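Local coordinates for Ice-binding protein (Colwellia, PDB 3WP9) that binds to the surface of ice crystals and inhibits their growth, and prevents larger ice grains from forming at the expense of smaller ones, at residues M138-S141 with G142-Q146; W165-A168 with G169-L173; V207-K211 with N212-A216. One frame throughout, in Å; residues are numbered along the deposited sequence.

Contact 1: M138-S141 with G142-Q146; sequences MQIS and GNLNQ
Ile140, the last residue of strand 136-140, reaches across a tight turn toward Leu144, four residues on. Its CG1 stands anti to the carbonyl carbon (chi1 -62°), which sends the longer branch forward until CD1 lies 4.2 Å from Leu144 CD1. The two side chains slant past one another, and their nearest approach is between these methyls, an apolar touch on the inner side of the corner. The other branch of Ile140 lies over the backbone of the turn: CG2 is 3.6 Å from Gly142 O and 3.9 Å from Asn143 O. Ser141 follows with its side chain directed outward. Its OG, 3.4 Å from Gly142 N, is poorly angled for a bond to that amide and makes a weak hydrogen bond to Trp116 O instead. Gly142 then takes phi/psi of -99°/-146°, a backbone shape far easier for glycine than for a residue with a side chain, and the chain rounds this corner of the right-handed beta-helix, passing from one parallel sheet to the next. No hydrogen bond joins the two segments; Asn143 is bonded to the coils on each side, its N to Asp119 OD1 and its OD1 to Tyr170 N. Inside, Leu144 packs between Val120 of strand 120-122 and Thr171 of strand 171-173, also touching Trp165 and Val167, while Ile140 rests on Trp116 of strand 112-116 and on Val120.

Contact 2: W165-A168 with G169-L173; sequences WQVA and GYTAL
With chi1 at -177°, Val167 places CG1 anti to the backbone nitrogen and CG2 anti to the carbonyl carbon, and both methyls face Thr171; there chi1 of -64° puts OG1 beside the backbone nitrogen, pointing back at the valine. The hydroxyl oxygen is 3.6 Å from Val167 CG1 and equally far from CG2, seated against the fork of the side chain, and the two residues cross at about a right angle. The contact buries Thr171 OG1, which has no hydrogen-bonding partner in the model. Val167 CG1 also lies over the turn backbone, 3.4 Å from Tyr170 O. The corner belongs to a right-handed beta-helix: strand 163-167 ends here, and strand 171-173 begins on the next face of the same coil. Between them Ala168 directs its methyl outward, against Tyr85 of helix 71-89, and Gly169 carries the bend; Gly169 O accepts a hydrogen bond from Thr187 OG1. Tyr170 turns its ring to the outside, where Ala172 N meets the ring edge in plane and the phenol OH is hydrogen-bonded to Asn145 ND2 of the preceding coil.

Contact 3: V207-K211 with N212-A216; sequences VTLQK and NTINA
The hydrogen bond between Gln210 and Asn212 clasps this corner: Gln210 N donates to Asn212 OD1 at 2.7 Å, with an N-H...O angle of 147°. The donor approaches from above the amide carbonyl, 43° out of its plane. Asn212 has CG anti to its carbonyl carbon (chi1 -58°), a torsion that turns the amide back toward the end of strand 207-210. There OD1 also lies against Leu209, 3.3 Å from Leu209 CB. The other end of that amide is held as well, since ND2 donates to Asn192 O and Thr195 O of the preceding coil. Three bonds thus fix the rotation of this buried group, and Asn212 N adds a link to Ser28 OG. Replacing Asn212 by an alanine removes the whole amide, which would probably leave the Gln210 N-H without its acceptor, Asn192 O and Thr195 O without this donor, and a gap beside Leu209.

Apolar contact lines the inner side. Leu209 CD2 touches Ile214 CD1 at 3.9 Å as the leucine and isoleucine pass at a slant. Both residues also rest on Leu201.

In the backbone, Lys211 adopts the left-handed conformation that makes the reversal sharp, its own side chain extending outward. Gln210 OE1 is hydrogen-bonded to Thr193 OG1, an ice-binding residue by similarity, and Val207 and Thr208 close a T-A/G-X-T/N motif likewise inferred. An inward-folded asparagine joined to the neighbouring coil here marks a corner of the right-handed beta-helix, next to its probable ice-binding face.

Overall arrangement
From the N terminus, contact 1 comes first, closing the short turn between strands 136-140 and 144-146. Contact 2 closes the equivalent turn one coil later, between strands 163-167 and 171-173. The two lie side by side, their centres about 5 Å apart, and are joined by parallel-sheet bonding such as Ile140 N to Gln166 O. Both lead from the sheet holding 136-140 and 163-167 into the one holding 144-146, 171-173 and 207-210. Contact 3 follows further along the chain, its centre about 15 Å from that of contact 2, and turns a different corner, from this second sheet into the one holding 213-215. The three succeed one another in series, none nesting in or crossing another.

Contact 1: M138-S141 with G142-Q146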
# COMPACT_ATOMS: atom_id res chain seq x y z
N MET A 138 -1.60 3.06 11.22
CA MET A 138 -1.33 4.45 11.05
C MET A 138 -2.57 5.14 10.46
O MET A 138 -2.89 4.95 9.33
CB MET A 138 -0.09 4.67 10.16
CG MET A 138 0.99 3.62 10.38
SD MET A 138 1.77 3.76 11.96
CE MET A 138 2.57 5.30 11.84
N GLN A 139 -3.17 6.00 11.26
CA GLN A 139 -4.48 6.61 10.90
C GLN A 139 -4.22 8.04 10.52
O GLN A 139 -3.98 8.89 11.38
CB GLN A 139 -5.44 6.57 12.10
CG GLN A 139 -5.74 5.17 12.44
CD GLN A 139 -6.49 5.08 13.75
OE1 GLN A 139 -6.46 6.00 14.56
NE2 GLN A 139 -7.20 4.01 13.93
N ILE A 140 -4.20 8.30 9.19
CA ILE A 140 -3.77 9.60 8.68
C ILE A 140 -4.95 10.32 7.99
O ILE A 140 -5.43 9.90 6.95
CB ILE A 140 -2.55 9.44 7.71
CG1 ILE A 140 -1.39 8.84 8.50
CG2 ILE A 140 -2.20 10.79 7.10
CD1 ILE A 140 -0.39 8.19 7.53
N SER A 141 -5.36 11.44 8.56
CA SER A 141 -6.51 12.14 7.98
C SER A 141 -6.15 13.09 6.82
O SER A 141 -7.02 13.48 5.97
CB SER A 141 -7.37 12.75 9.09
OG SER A 141 -6.80 13.96 9.46
N GLY A 142 -4.85 13.42 6.71
CA GLY A 142 -4.31 14.20 5.63
C GLY A 142 -3.66 13.26 4.57
O GLY A 142 -4.11 12.12 4.32
N ASN A 143 -2.57 13.76 3.95
CA ASN A 143 -1.90 13.00 2.91
C ASN A 143 -0.66 12.41 3.54
O ASN A 143 -0.19 12.94 4.56
CB ASN A 143 -1.40 13.95 1.84
CG ASN A 143 -2.56 14.80 1.28
OD1 ASN A 143 -3.59 14.25 0.92
ND2 ASN A 143 -2.41 16.11 1.31
N LEU A 144 -0.22 11.34 2.94
CA LEU A 144 1.06 10.66 3.36
C LEU A 144 2.11 10.93 2.26
O LEU A 144 1.90 10.52 1.12
CB LEU A 144 0.83 9.21 3.58
CG LEU A 144 2.12 8.40 3.80
CD1 LEU A 144 2.86 8.97 5.06
CD2 LEU A 144 1.72 6.87 3.85
N ASN A 145 3.19 11.62 2.64
CA ASN A 145 4.30 11.96 1.71
C ASN A 145 5.61 11.32 2.22
O ASN A 145 5.96 11.51 3.37
CB ASN A 145 4.50 13.46 1.56
CG ASN A 145 3.64 14.03 0.46
OD1 ASN A 145 3.98 13.94 -0.79
ND2 ASN A 145 2.55 14.63 0.86
N GLN A 146 6.31 10.58 1.36
CA GLN A 146 7.67 10.09 1.71
C GLN A 146 8.66 10.87 0.79
O GLN A 146 8.51 10.90 -0.45
CB GLN A 146 7.75 8.62 1.47
CG GLN A 146 9.16 8.09 1.85
CD GLN A 146 9.25 6.62 1.70
OE1 GLN A 146 8.67 6.01 0.79
NE2 GLN A 146 10.04 5.98 2.63

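Contact 2: W165-A168 with G169-L173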
# COMPACT_ATOMS: atom_id res chain seq x y z
N TRP A 165 -1.34 1.48 6.71
CA TRP A 165 -1.35 2.94 6.53
C TRP A 165 -2.72 3.26 5.97
O TRP A 165 -3.04 2.90 4.82
CB TRP A 165 -0.31 3.41 5.53
CG TRP A 165 1.15 2.98 5.87
CD1 TRP A 165 1.77 1.85 5.51
CD2 TRP A 165 2.09 3.80 6.52
NE1 TRP A 165 3.10 1.89 5.92
CE2 TRP A 165 3.31 3.09 6.54
CE3 TRP A 165 2.04 5.08 7.08
CZ2 TRP A 165 4.45 3.62 7.13
CZ3 TRP A 165 3.14 5.62 7.63
CH2 TRP A 165 4.36 4.87 7.66
N GLN A 166 -3.51 3.86 6.82
CA GLN A 166 -4.87 4.31 6.42
C GLN A 166 -4.78 5.81 6.14
O GLN A 166 -4.57 6.61 7.03
CB GLN A 166 -5.87 3.97 7.58
CG GLN A 166 -7.27 4.57 7.35
CD GLN A 166 -7.45 5.92 8.02
OE1 GLN A 166 -7.16 6.09 9.25
NE2 GLN A 166 -7.96 6.86 7.27
N VAL A 167 -4.94 6.18 4.86
CA VAL A 167 -4.64 7.55 4.42
C VAL A 167 -5.92 8.07 3.76
O VAL A 167 -6.40 7.59 2.74
CB VAL A 167 -3.48 7.55 3.40
CG1 VAL A 167 -3.14 8.98 3.02
CG2 VAL A 167 -2.22 6.79 4.02
N ALA A 168 -6.45 9.08 4.41
CA ALA A 168 -7.71 9.68 3.90
C ALA A 168 -7.50 10.61 2.71
O ALA A 168 -8.47 10.84 1.96
CB ALA A 168 -8.42 10.38 5.08
N GLY A 169 -6.26 11.15 2.54
CA GLY A 169 -5.85 11.94 1.37
C GLY A 169 -5.21 11.11 0.32
O GLY A 169 -5.75 10.03 -0.04
N TYR A 170 -4.11 11.59 -0.28
CA TYR A 170 -3.39 10.75 -1.24
C TYR A 170 -2.13 10.23 -0.49
O TYR A 170 -1.74 10.77 0.51
CB TYR A 170 -2.93 11.52 -2.47
CG TYR A 170 -2.04 12.74 -2.15
CD1 TYR A 170 -0.69 12.57 -1.83
CD2 TYR A 170 -2.54 14.03 -2.15
CE1 TYR A 170 0.12 13.65 -1.54
CE2 TYR A 170 -1.75 15.14 -1.85
CZ TYR A 170 -0.41 14.99 -1.53
OH TYR A 170 0.44 16.06 -1.13
N THR A 171 -1.53 9.25 -1.08
CA THR A 171 -0.16 8.78 -0.67
C THR A 171 0.79 9.07 -1.86
O THR A 171 0.45 8.68 -3.00
CB THR A 171 -0.24 7.30 -0.44
OG1 THR A 171 -1.12 7.08 0.65
CG2 THR A 171 1.14 6.78 -0.06
N ALA A 172 1.91 9.77 -1.61
CA ALA A 172 2.88 10.11 -2.65
C ALA A 172 4.26 9.74 -2.07
O ALA A 172 4.70 10.33 -1.12
CB ALA A 172 2.80 11.60 -3.06
N LEU A 173 4.92 8.83 -2.77
CA LEU A 173 6.29 8.45 -2.38
C LEU A 173 7.23 9.01 -3.43
O LEU A 173 6.96 8.93 -4.65
CB LEU A 173 6.32 6.91 -2.38
CG LEU A 173 5.20 6.15 -1.62
CD1 LEU A 173 5.53 4.66 -1.67
CD2 LEU A 173 5.12 6.66 -0.19

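Contact 3: V207-K211 with N212-A216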
# COMPACT_ATOMS: atom_id res chain seq x y z
N VAL A 207 -3.73 4.04 -8.94
CA VAL A 207 -2.31 3.88 -8.60
C VAL A 207 -1.41 4.33 -9.76
O VAL A 207 -1.63 3.86 -10.88
CB VAL A 207 -2.03 2.39 -8.19
CG1 VAL A 207 -0.55 2.24 -7.93
CG2 VAL A 207 -2.91 1.98 -7.00
N THR A 208 -0.39 5.15 -9.49
CA THR A 208 0.56 5.55 -10.57
C THR A 208 1.97 5.07 -10.19
O THR A 208 2.38 5.29 -9.08
CB THR A 208 0.47 7.11 -10.84
OG1 THR A 208 1.06 7.84 -9.74
CG2 THR A 208 -1.05 7.58 -11.00
N LEU A 209 2.64 4.36 -11.10
CA LEU A 209 3.98 3.86 -10.83
C LEU A 209 4.94 4.51 -11.81
O LEU A 209 4.55 4.82 -12.98
CB LEU A 209 4.08 2.34 -11.08
CG LEU A 209 3.06 1.50 -10.26
CD1 LEU A 209 3.29 0.01 -10.72
CD2 LEU A 209 3.22 1.74 -8.74
N GLN A 210 6.19 4.66 -11.37
CA GLN A 210 7.22 5.17 -12.25
C GLN A 210 8.46 4.32 -11.99
O GLN A 210 9.14 4.54 -11.01
CB GLN A 210 7.59 6.64 -12.04
CG GLN A 210 6.46 7.55 -12.37
CD GLN A 210 6.78 9.00 -11.96
OE1 GLN A 210 7.90 9.34 -11.51
NE2 GLN A 210 5.74 9.83 -11.97
N LYS A 211 8.77 3.40 -12.93
CA LYS A 211 10.01 2.58 -12.81
C LYS A 211 10.21 1.95 -11.38
O LYS A 211 11.24 2.19 -10.75
CB LYS A 211 11.24 3.33 -13.25
CG LYS A 211 11.06 3.86 -14.69
CD LYS A 211 12.27 4.62 -15.15
CE LYS A 211 12.24 4.92 -16.64
NZ LYS A 211 13.17 6.06 -16.97
N ASN A 212 9.19 1.26 -10.87
CA ASN A 212 9.28 0.82 -9.46
C ASN A 212 9.38 -0.72 -9.40
O ASN A 212 9.14 -1.40 -10.36
CB ASN A 212 8.02 1.18 -8.71
CG ASN A 212 7.76 2.69 -8.74
OD1 ASN A 212 6.67 3.15 -9.22
ND2 ASN A 212 8.70 3.45 -8.17
N THR A 213 9.77 -1.12 -8.21
CA THR A 213 9.71 -2.55 -7.86
C THR A 213 8.69 -2.60 -6.76
O THR A 213 8.87 -1.99 -5.68
CB THR A 213 11.03 -2.94 -7.28
OG1 THR A 213 12.06 -2.76 -8.28
CG2 THR A 213 10.99 -4.45 -6.84
N ILE A 214 7.58 -3.28 -7.02
CA ILE A 214 6.53 -3.40 -6.08
C ILE A 214 6.39 -4.91 -5.74
O ILE A 214 6.03 -5.70 -6.65
CB ILE A 214 5.18 -2.87 -6.64
CG1 ILE A 214 5.34 -1.43 -7.28
CG2 ILE A 214 4.11 -2.91 -5.57
CD1 ILE A 214 5.66 -0.26 -6.39
N ASN A 215 6.64 -5.23 -4.46
CA ASN A 215 6.62 -6.67 -4.04
C ASN A 215 5.52 -6.96 -3.03
O ASN A 215 5.40 -6.22 -2.03
CB ASN A 215 7.92 -7.00 -3.33
CG ASN A 215 9.16 -6.80 -4.18
OD1 ASN A 215 9.19 -7.20 -5.33
ND2 ASN A 215 10.19 -6.21 -3.60
N ALA A 216 4.75 -8.05 -3.24
CA ALA A 216 3.87 -8.47 -2.16
C ALA A 216 4.73 -8.70 -0.88
O ALA A 216 5.90 -9.09 -0.97
CB ALA A 216 3.10 -9.71 -2.52